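Local coordinates for NADB-Rossmann Superfamily protein (Streptococcus agalactiae, PDB 3LEC) that probably methylates tRNA at N1 of adenine 22 through a Rossmann-like domain, and carries a bound zinc ion, at residues M4-S9 and L39-Y44; C45-A50 and D89-I94; F200-I205 and I215-I220. All blocks are in the same frame, centred on the assembly; numbering follows the deposited sequence.

Overall arrangement
Contacts 1 and 2 sit together at one end of the Rossmann-like domain, their centres about 15 Å apart. Helix 34-41, which contact 1 ties to the N-terminal loop, is followed, after a short turn, by strand 45-52 of contact 2; Leu-39 packs on Cys-45, and Leu-40 on Cys-45 and Ala-48. Contact 3 belongs to the helical hairpin at the C-terminal end. Its centre is about 44 Å from each of the other two, on the opposite side of the chain's centre, and its nearest atoms stay about 28 Å from contact 1 and 27 Å from contact 2. All three lie away from the zinc ion, which is held by Asp-140 and His-165.

Contact 1: residues M4-S9 and L39-Y44; sequences MDLQLS and LLQMGY
Gln-41, in the last turn of helix 34-41, reaches across to the backbone of Met-4, Asp-5 and Leu-6. Its CB points toward the N-terminal loop. A chi1 of 83° sets CG between the backbone N and the carbonyl carbon, and from there the chain runs out extended. Gln-41 CG passes Asp-5 OD1 at 3.7 Å, and Gln-41 CD lies 3.6 Å from Asp-5 OD1, carboxylate and amide well out of parallel. The helix stops right behind this glutamine: Gly-43, with positive phi, closes it in a Schellman motif, while the loop of 4-9 runs past on its way to helix 10-16, where Ser-9 is the N-cap. At the tip, Gln-41 OE1 accepts a hydrogen bond from Leu-6 N at 2.8 Å, fairly straight (159° at the hydrogen), the donor standing 18° out of the amide's carbonyl plane. Asp-5 CA comes up to Gln-41 OE1 at 3.4 Å. Gln-41 NE2 turns to Met-4 O at 3.2 Å, a weak bond whose acceptor position is doubtful. Leu-6 meanwhile lays its side chain on Tyr-34, Ile-37 and Phe-38, and SE of the selenomethionine Met-42 comes within 4.5 Å of Asp-5 OD2.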
loop_
_atom_site.group_PDB
_atom_site.type_symbol
_atom_site.label_atom_id
_atom_site.label_comp_id
_atom_site.label_asym_id
_atom_site.label_seq_id
_atom_site.Cartn_x
_atom_site.Cartn_y
_atom_site.Cartn_z
HETATM N N MSE A 4 -26.914 -0.023 -6.151
HETATM C CA MSE A 4 -25.943 0.481 -5.173
HETATM C C MSE A 4 -24.568 -0.200 -5.250
HETATM O O MSE A 4 -23.652 0.184 -4.528
HETATM C CB MSE A 4 -26.485 0.418 -3.747
HETATM C CG MSE A 4 -27.713 1.286 -3.493
HETATM SE SE MSE A 4 -27.364 3.213 -3.722
HETATM C CE MSE A 4 -26.098 3.515 -2.273
ATOM N N ASP A 5 -24.408 -1.187 -6.116
ATOM C CA ASP A 5 -23.070 -1.762 -6.313
ATOM C C ASP A 5 -22.116 -0.685 -6.835
ATOM O O ASP A 5 -22.457 0.078 -7.741
ATOM C CB ASP A 5 -23.124 -2.961 -7.250
ATOM C CG ASP A 5 -23.716 -4.189 -6.585
ATOM O OD1 ASP A 5 -23.906 -4.201 -5.333
ATOM O OD2 ASP A 5 -23.973 -5.158 -7.319
ATOM N N LEU A 6 -20.933 -0.606 -6.243
ATOM C CA LEU A 6 -19.962 0.358 -6.695
ATOM C C LEU A 6 -18.847 -0.313 -7.462
ATOM O O LEU A 6 -18.529 -1.500 -7.239
ATOM C CB LEU A 6 -19.449 1.250 -5.559
ATOM C CG LEU A 6 -18.701 0.809 -4.315
ATOM C CD1 LEU A 6 -17.253 0.407 -4.644
ATOM C CD2 LEU A 6 -18.688 2.009 -3.386
ATOM N N GLN A 7 -18.291 0.452 -8.399
ATOM C CA GLN A 7 -17.175 0.034 -9.214
ATOM C C GLN A 7 -15.974 0.796 -8.698
ATOM O O GLN A 7 -15.957 2.039 -8.709
ATOM C CB GLN A 7 -17.405 0.360 -10.706
ATOM C CG GLN A 7 -18.539 -0.442 -11.378
ATOM C CD GLN A 7 -18.689 -0.203 -12.897
ATOM O OE1 GLN A 7 -18.191 0.780 -13.456
ATOM N NE2 GLN A 7 -19.409 -1.105 -13.559
ATOM N N LEU A 8 -14.976 0.054 -8.225
ATOM C CA LEU A 8 -13.735 0.636 -7.703
ATOM C C LEU A 8 -12.829 1.143 -8.818
ATOM O O LEU A 8 -12.849 0.623 -9.939
ATOM C CB LEU A 8 -12.960 -0.389 -6.877
ATOM C CG LEU A 8 -13.579 -0.826 -5.528
ATOM C CD1 LEU A 8 -12.712 -1.917 -4.958
ATOM C CD2 LEU A 8 -13.651 0.350 -4.554
ATOM N N SER A 9 -12.011 2.134 -8.489
ATOM C CA SER A 9 -10.906 2.550 -9.364
ATOM C C SER A 9 -9.985 1.335 -9.601
ATOM O O SER A 9 -10.026 0.390 -8.813
ATOM C CB SER A 9 -10.147 3.709 -8.697
ATOM O OG SER A 9 -9.577 3.316 -7.440
ATOM N N LEU A 39 -16.292 -4.705 -0.815
ATOM C CA LEU A 39 -16.003 -6.054 -0.333
ATOM C C LEU A 39 -17.201 -6.611 0.410
ATOM O O LEU A 39 -17.497 -7.802 0.274
ATOM C CB LEU A 39 -14.769 -6.051 0.561
ATOM C CG LEU A 39 -13.472 -5.785 -0.206
ATOM C CD1 LEU A 39 -12.315 -5.727 0.777
ATOM C CD2 LEU A 39 -13.254 -6.869 -1.315
ATOM N N LEU A 40 -17.874 -5.758 1.191
ATOM C CA LEU A 40 -19.064 -6.180 1.942
ATOM C C LEU A 40 -20.314 -6.340 1.083
ATOM O O LEU A 40 -21.095 -7.273 1.300
ATOM C CB LEU A 40 -19.345 -5.245 3.133
ATOM C CG LEU A 40 -18.718 -5.680 4.467
ATOM C CD1 LEU A 40 -19.208 -7.086 4.889
ATOM C CD2 LEU A 40 -17.176 -5.650 4.443
ATOM N N GLN A 41 -20.514 -5.450 0.107
ATOM C CA GLN A 41 -21.697 -5.565 -0.747
ATOM C C GLN A 41 -21.632 -6.841 -1.594
ATOM O O GLN A 41 -22.668 -7.400 -1.941
ATOM C CB GLN A 41 -21.899 -4.322 -1.619
ATOM C CG GLN A 41 -21.081 -4.305 -2.897
ATOM C CD GLN A 41 -21.027 -2.928 -3.582
ATOM O OE1 GLN A 41 -20.333 -2.757 -4.582
ATOM N NE2 GLN A 41 -21.754 -1.962 -3.049
HETATM N N MSE A 42 -20.424 -7.318 -1.903
HETATM C CA MSE A 42 -20.279 -8.505 -2.762
HETATM C C MSE A 42 -20.233 -9.778 -1.915
HETATM O O MSE A 42 -20.137 -10.882 -2.454
HETATM C CB MSE A 42 -19.018 -8.434 -3.630
HETATM C CG MSE A 42 -18.885 -7.185 -4.493
HETATM SE SE MSE A 42 -20.207 -7.115 -5.912
HETATM C CE MSE A 42 -19.259 -8.280 -7.198
ATOM N N GLY A 43 -20.285 -9.608 -0.598
ATOM C CA GLY A 43 -20.135 -10.717 0.346
ATOM C C GLY A 43 -18.740 -11.326 0.393
ATOM O O GLY A 43 -18.568 -12.416 0.952
ATOM N N TYR A 44 -17.745 -10.633 -0.171
ATOM C CA TYR A 44 -16.370 -11.154 -0.242
ATOM C C TYR A 44 -15.596 -11.084 1.072
ATOM O O TYR A 44 -14.553 -11.747 1.234
ATOM C CB TYR A 44 -15.560 -10.430 -1.313
ATOM C CG TYR A 44 -16.030 -10.629 -2.741
ATOM C CD1 TYR A 44 -16.784 -11.743 -3.111
ATOM C CD2 TYR A 44 -15.678 -9.714 -3.735
ATOM C CE1 TYR A 44 -17.198 -11.923 -4.422
ATOM C CE2 TYR A 44 -16.085 -9.883 -5.036
ATOM C CZ TYR A 44 -16.836 -10.995 -5.381
ATOM O OH TYR A 44 -17.234 -11.182 -6.684
#

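Contact 2: residues C45-A50 and D89-I94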
loop_
_atom_site.group_PDB
_atom_site.type_symbol
_atom_site.label_atom_id
_atom_site.label_comp_id
_atom_site.label_asym_id
_atom_site.label_seq_id
_atom_site.Cartn_x
_atom_site.Cartn_y
_atom_site.Cartn_z
ATOM N N CYS A 45 -16.059 -10.237 1.979
ATOM C CA CYS A 45 -15.516 -10.201 3.323
ATOM C C CYS A 45 -16.650 -10.336 4.318
ATOM O O CYS A 45 -17.799 -10.097 3.983
ATOM C CB CYS A 45 -14.751 -8.906 3.595
ATOM S SG CYS A 45 -13.204 -8.796 2.675
ATOM N N ASP A 46 -16.300 -10.680 5.549
ATOM C CA ASP A 46 -17.281 -10.904 6.593
ATOM C C ASP A 46 -17.604 -9.648 7.386
ATOM O O ASP A 46 -18.725 -9.512 7.880
ATOM C CB ASP A 46 -16.783 -11.994 7.537
ATOM C CG ASP A 46 -17.002 -13.391 6.987
ATOM O OD1 ASP A 46 -17.531 -13.521 5.857
ATOM O OD2 ASP A 46 -16.662 -14.359 7.706
ATOM N N PHE A 47 -16.625 -8.743 7.499
ATOM C CA PHE A 47 -16.704 -7.577 8.392
ATOM C C PHE A 47 -15.580 -6.623 8.038
ATOM O O PHE A 47 -14.494 -7.052 7.616
ATOM C CB PHE A 47 -16.577 -8.016 9.867
ATOM C CG PHE A 47 -16.463 -6.885 10.857
ATOM C CD1 PHE A 47 -17.562 -6.098 11.167
ATOM C CD2 PHE A 47 -15.255 -6.629 11.505
ATOM C CE1 PHE A 47 -17.455 -5.068 12.101
ATOM C CE2 PHE A 47 -15.137 -5.606 12.416
ATOM C CZ PHE A 47 -16.244 -4.824 12.720
ATOM N N ALA A 48 -15.833 -5.326 8.197
ATOM C CA ALA A 48 -14.782 -4.339 7.985
ATOM C C ALA A 48 -14.914 -3.137 8.913
ATOM O O ALA A 48 -16.005 -2.833 9.398
ATOM C CB ALA A 48 -14.719 -3.890 6.510
ATOM N N ILE A 49 -13.783 -2.485 9.165
ATOM C CA ILE A 49 -13.725 -1.199 9.872
ATOM C C ILE A 49 -13.074 -0.209 8.916
ATOM O O ILE A 49 -12.021 -0.499 8.295
ATOM C CB ILE A 49 -12.912 -1.276 11.179
ATOM C CG1 ILE A 49 -13.506 -2.324 12.158
ATOM C CG2 ILE A 49 -12.791 0.107 11.858
ATOM C CD1 ILE A 49 -12.447 -2.834 13.177
ATOM N N ALA A 50 -13.703 0.950 8.781
ATOM C CA ALA A 50 -13.107 2.054 8.033
ATOM C C ALA A 50 -12.551 3.003 9.072
ATOM O O ALA A 50 -13.307 3.630 9.807
ATOM C CB ALA A 50 -14.147 2.753 7.142
ATOM N N ASP A 89 -12.496 -7.363 17.796
ATOM C CA ASP A 89 -12.893 -7.181 16.407
ATOM C C ASP A 89 -12.478 -8.356 15.539
ATOM O O ASP A 89 -13.052 -8.578 14.464
ATOM C CB ASP A 89 -12.278 -5.888 15.867
ATOM C CG ASP A 89 -12.968 -4.652 16.391
ATOM O OD1 ASP A 89 -14.218 -4.659 16.493
ATOM O OD2 ASP A 89 -12.260 -3.662 16.678
ATOM N N ASN A 90 -11.493 -9.112 16.017
ATOM C CA ASN A 90 -10.987 -10.296 15.325
ATOM C C ASN A 90 -10.576 -9.995 13.877
ATOM O O ASN A 90 -10.987 -10.701 12.963
ATOM C CB ASN A 90 -12.038 -11.426 15.357
ATOM C CG ASN A 90 -11.469 -12.771 14.926
ATOM O OD1 ASN A 90 -10.251 -12.975 14.942
ATOM N ND2 ASN A 90 -12.350 -13.696 14.539
ATOM N N ILE A 91 -9.800 -8.927 13.689
ATOM C CA ILE A 91 -9.304 -8.521 12.366
ATOM C C ILE A 91 -8.151 -9.422 11.949
ATOM O O ILE A 91 -7.258 -9.676 12.740
ATOM C CB ILE A 91 -8.822 -7.051 12.386
ATOM C CG1 ILE A 91 -9.989 -6.121 12.762
ATOM C CG2 ILE A 91 -8.192 -6.650 11.056
ATOM C CD1 ILE A 91 -11.212 -6.156 11.805
ATOM N N ASP A 92 -8.202 -9.908 10.716
ATOM C CA ASP A 92 -7.138 -10.743 10.186
ATOM C C ASP A 92 -6.435 -10.059 9.018
ATOM O O ASP A 92 -5.383 -10.519 8.589
ATOM C CB ASP A 92 -7.682 -12.111 9.770
ATOM C CG ASP A 92 -8.903 -12.009 8.862
ATOM O OD1 ASP A 92 -9.977 -12.475 9.277
ATOM O OD2 ASP A 92 -8.800 -11.476 7.744
ATOM N N THR A 93 -7.013 -8.971 8.504
ATOM C CA THR A 93 -6.429 -8.273 7.346
ATOM C C THR A 93 -6.472 -6.748 7.506
ATOM O O THR A 93 -7.489 -6.191 7.916
ATOM C CB THR A 93 -7.162 -8.614 6.026
ATOM O OG1 THR A 93 -7.277 -10.032 5.864
ATOM C CG2 THR A 93 -6.430 -8.035 4.824
ATOM N N ILE A 94 -5.389 -6.084 7.122
ATOM C CA ILE A 94 -5.282 -4.620 7.174
ATOM C C ILE A 94 -4.892 -4.111 5.787
ATOM O O ILE A 94 -3.994 -4.661 5.145
ATOM C CB ILE A 94 -4.273 -4.172 8.239
ATOM C CG1 ILE A 94 -4.764 -4.592 9.646
ATOM C CG2 ILE A 94 -4.020 -2.645 8.185
ATOM C CD1 ILE A 94 -3.774 -4.237 10.777
#
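Asp-89 opens the segment with Ile-49 CD1 lying over one face of its carboxylate. Asp-89 OD2 is 3.6 Å from Ile-49 CD1, the two side chains crossing at about a right angle. The charge is answered from other directions: OD2 forms a salt bridge with Arg-77 of strand 74-78 and also accepts the backbone N-H of Glu-86, so the carboxylate is held in place while its face packs on a methyl. Asp-89 O stands 4.2 Å from Phe-47 CE2 and takes a hydrogen bond from Arg-24 NH2. After the turn at Asn-90 comes Ile-91, which makes the apolar centre of the contact. Ile-91 CD1 sits at the edge of the Phe-47 ring, near the ring plane, 4.0 Å from Phe-47 CE2, and also meets Ile-49 CD1 at 3.8 Å. With CG anti to the backbone N (chi1 172°), the Phe-47 ring is carried out toward Ile-91. Ile-49 and Ile-91 both also rest on Phe-85. Asp-92 OD2 then accepts a hydrogen bond from Thr-93 OG1 at 2.8 Å through its anti lone pair, while Asp-92 OD1 takes the backbone N-H of Arg-24. With Thr-93 and Ile-94 the chain enters strand 93-99. Strand 23-28 separates it from strand 45-52, and the contact is made by Asp-89 and Ile-91 in the lead-in. This belongs to the five-strand parallel part of a sheet of order 3-2-1-4-5-7-6, the Rossmann-like arrangement of class I methyltransferases.

Contact 3: residues F200-I205 and I215-I220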
loop_
_atom_site.group_PDB
_atom_site.type_symbol
_atom_site.label_atom_id
_atom_site.label_comp_id
_atom_site.label_asym_id
_atom_site.label_seq_id
_atom_site.Cartn_x
_atom_site.Cartn_y
_atom_site.Cartn_z
ATOM N N PHE A 200 17.898 14.052 -16.353
ATOM C CA PHE A 200 17.693 15.502 -16.282
ATOM C C PHE A 200 18.270 16.074 -14.972
ATOM O O PHE A 200 18.918 17.134 -14.986
ATOM C CB PHE A 200 16.197 15.855 -16.351
ATOM C CG PHE A 200 15.650 15.996 -17.736
ATOM C CD1 PHE A 200 15.976 17.109 -18.531
ATOM C CD2 PHE A 200 14.744 15.075 -18.230
ATOM C CE1 PHE A 200 15.427 17.267 -19.823
ATOM C CE2 PHE A 200 14.198 15.224 -19.526
ATOM C CZ PHE A 200 14.542 16.327 -20.313
ATOM N N ALA A 201 17.994 15.395 -13.845
ATOM C CA ALA A 201 18.460 15.818 -12.518
ATOM C C ALA A 201 19.996 15.918 -12.447
ATOM O O ALA A 201 20.544 16.890 -11.924
ATOM C CB ALA A 201 17.943 14.839 -11.442
ATOM N N LEU A 202 20.666 14.907 -12.969
ATOM C CA LEU A 202 22.122 14.787 -12.833
ATOM C C LEU A 202 22.803 15.841 -13.682
ATOM O O LEU A 202 23.795 16.420 -13.249
ATOM C CB LEU A 202 22.592 13.377 -13.221
ATOM C CG LEU A 202 24.013 12.797 -12.979
ATOM C CD1 LEU A 202 24.885 12.808 -14.211
ATOM C CD2 LEU A 202 24.780 13.314 -11.760
ATOM N N ASN A 203 22.245 16.105 -14.866
ATOM C CA ASN A 203 22.800 17.119 -15.774
ATOM C C ASN A 203 22.456 18.540 -15.316
ATOM O O ASN A 203 23.002 19.523 -15.837
ATOM C CB ASN A 203 22.316 16.912 -17.217
ATOM C CG ASN A 203 22.614 15.518 -17.770
ATOM O OD1 ASN A 203 23.470 14.775 -17.261
ATOM N ND2 ASN A 203 21.890 15.153 -18.833
ATOM N N SER A 204 21.535 18.656 -14.366
ATOM C CA SER A 204 21.136 19.961 -13.863
ATOM C C SER A 204 21.995 20.398 -12.685
ATOM O O SER A 204 21.978 21.564 -12.299
ATOM C CB SER A 204 19.662 19.957 -13.476
ATOM O OG SER A 204 19.502 19.428 -12.167
ATOM N N ILE A 205 22.770 19.471 -12.128
ATOM C CA ILE A 205 23.525 19.746 -10.897
ATOM C C ILE A 205 25.012 19.997 -11.203
ATOM O O ILE A 205 25.587 19.318 -12.052
ATOM C CB ILE A 205 23.246 18.638 -9.833
ATOM C CG1 ILE A 205 21.885 18.906 -9.175
ATOM C CG2 ILE A 205 24.336 18.579 -8.769
ATOM C CD1 ILE A 205 21.104 17.660 -8.759
ATOM N N ILE A 215 24.781 10.191 -5.436
ATOM C CA ILE A 215 23.486 9.596 -5.080
ATOM C C ILE A 215 22.726 9.320 -6.359
ATOM O O ILE A 215 22.157 8.248 -6.524
ATOM C CB ILE A 215 22.650 10.518 -4.116
ATOM C CG1 ILE A 215 23.019 10.357 -2.634
ATOM C CG2 ILE A 215 21.174 10.182 -4.169
ATOM C CD1 ILE A 215 24.440 9.999 -2.311
ATOM N N LEU A 216 22.760 10.283 -7.283
ATOM C CA LEU A 216 22.063 10.150 -8.562
ATOM C C LEU A 216 22.717 9.101 -9.438
ATOM O O LEU A 216 22.029 8.283 -10.032
ATOM C CB LEU A 216 22.000 11.490 -9.294
ATOM C CG LEU A 216 21.121 12.525 -8.612
ATOM C CD1 LEU A 216 21.270 13.872 -9.288
ATOM C CD2 LEU A 216 19.641 12.083 -8.582
ATOM N N GLU A 217 24.049 9.126 -9.520
ATOM C CA GLU A 217 24.765 8.110 -10.261
ATOM C C GLU A 217 24.451 6.701 -9.739
ATOM O O GLU A 217 24.326 5.769 -10.530
ATOM C CB GLU A 217 26.273 8.367 -10.193
ATOM C CG GLU A 217 26.706 9.659 -10.835
ATOM C CD GLU A 217 26.915 9.551 -12.327
ATOM O OE1 GLU A 217 27.558 10.476 -12.879
ATOM O OE2 GLU A 217 26.452 8.559 -12.945
ATOM N N ASP A 218 24.337 6.547 -8.421
ATOM C CA ASP A 218 24.024 5.231 -7.845
ATOM C C ASP A 218 22.651 4.739 -8.311
ATOM O O ASP A 218 22.510 3.568 -8.702
ATOM C CB ASP A 218 24.141 5.190 -6.314
ATOM C CG ASP A 218 24.386 3.765 -5.794
ATOM O OD1 ASP A 218 23.505 3.208 -5.095
ATOM O OD2 ASP A 218 25.441 3.180 -6.140
ATOM N N LYS A 219 21.664 5.640 -8.328
ATOM C CA LYS A 219 20.300 5.275 -8.753
ATOM C C LYS A 219 20.271 4.947 -10.243
ATOM O O LYS A 219 19.657 3.973 -10.663
ATOM C CB LYS A 219 19.315 6.406 -8.428
ATOM C CG LYS A 219 19.173 6.697 -6.900
ATOM C CD LYS A 219 18.233 7.868 -6.589
ATOM C CE LYS A 219 18.091 8.072 -5.078
ATOM N NZ LYS A 219 17.607 9.447 -4.756
ATOM N N ILE A 220 20.961 5.762 -11.030
ATOM C CA ILE A 220 20.997 5.583 -12.479
ATOM C C ILE A 220 21.566 4.223 -12.844
ATOM O O ILE A 220 20.998 3.505 -13.678
ATOM C CB ILE A 220 21.757 6.747 -13.195
ATOM C CG1 ILE A 220 20.843 7.986 -13.237
ATOM C CG2 ILE A 220 22.106 6.357 -14.625
ATOM C CD1 ILE A 220 21.582 9.352 -13.252
#
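The carboxylate of Glu-217 is the flat group that matters here: both methyls of Leu-202 lie over one of its faces, at the OE1 end, with Leu-202 CD1 3.8 Å and Leu-202 CD2 4.1 Å from Glu-217 OE1. The glutamate gets there by bending at chi2 (-84°), which folds its end back toward the facing helix. Next to it, Leu-202 and Leu-216 lie alongside each other, pointing opposite ways, Leu-202 CD2 reaching Leu-216 CB at 4.1 Å. Leu-216 CD1 reaches the facing backbone, 3.8 Å from Leu-202 CA, and touches Ile-205 CD1 at 3.8 Å, with Ala-201 CB beside it. One turn further on, Ile-220 CD1 comes up to Leu-202 CB at 4.1 Å. Ser-204 OG turns back to give a hydrogen bond to Ala-201 O (2.8 Å). The two short helical segments run nearly antiparallel, at 153°, with their axes 10.0 Å apart. Helices 185-204 and 210-227 form a hairpin, and this contact is near its turn, its centre about 27 Å from the centre of the chain. Along the hairpin the apolar seam carries on, Leu-216 resting on Leu-198, and Ile-220 on Leu-195 and Leu-198; on the turn side Leu-202 and Ile-205 lie against Arg-213.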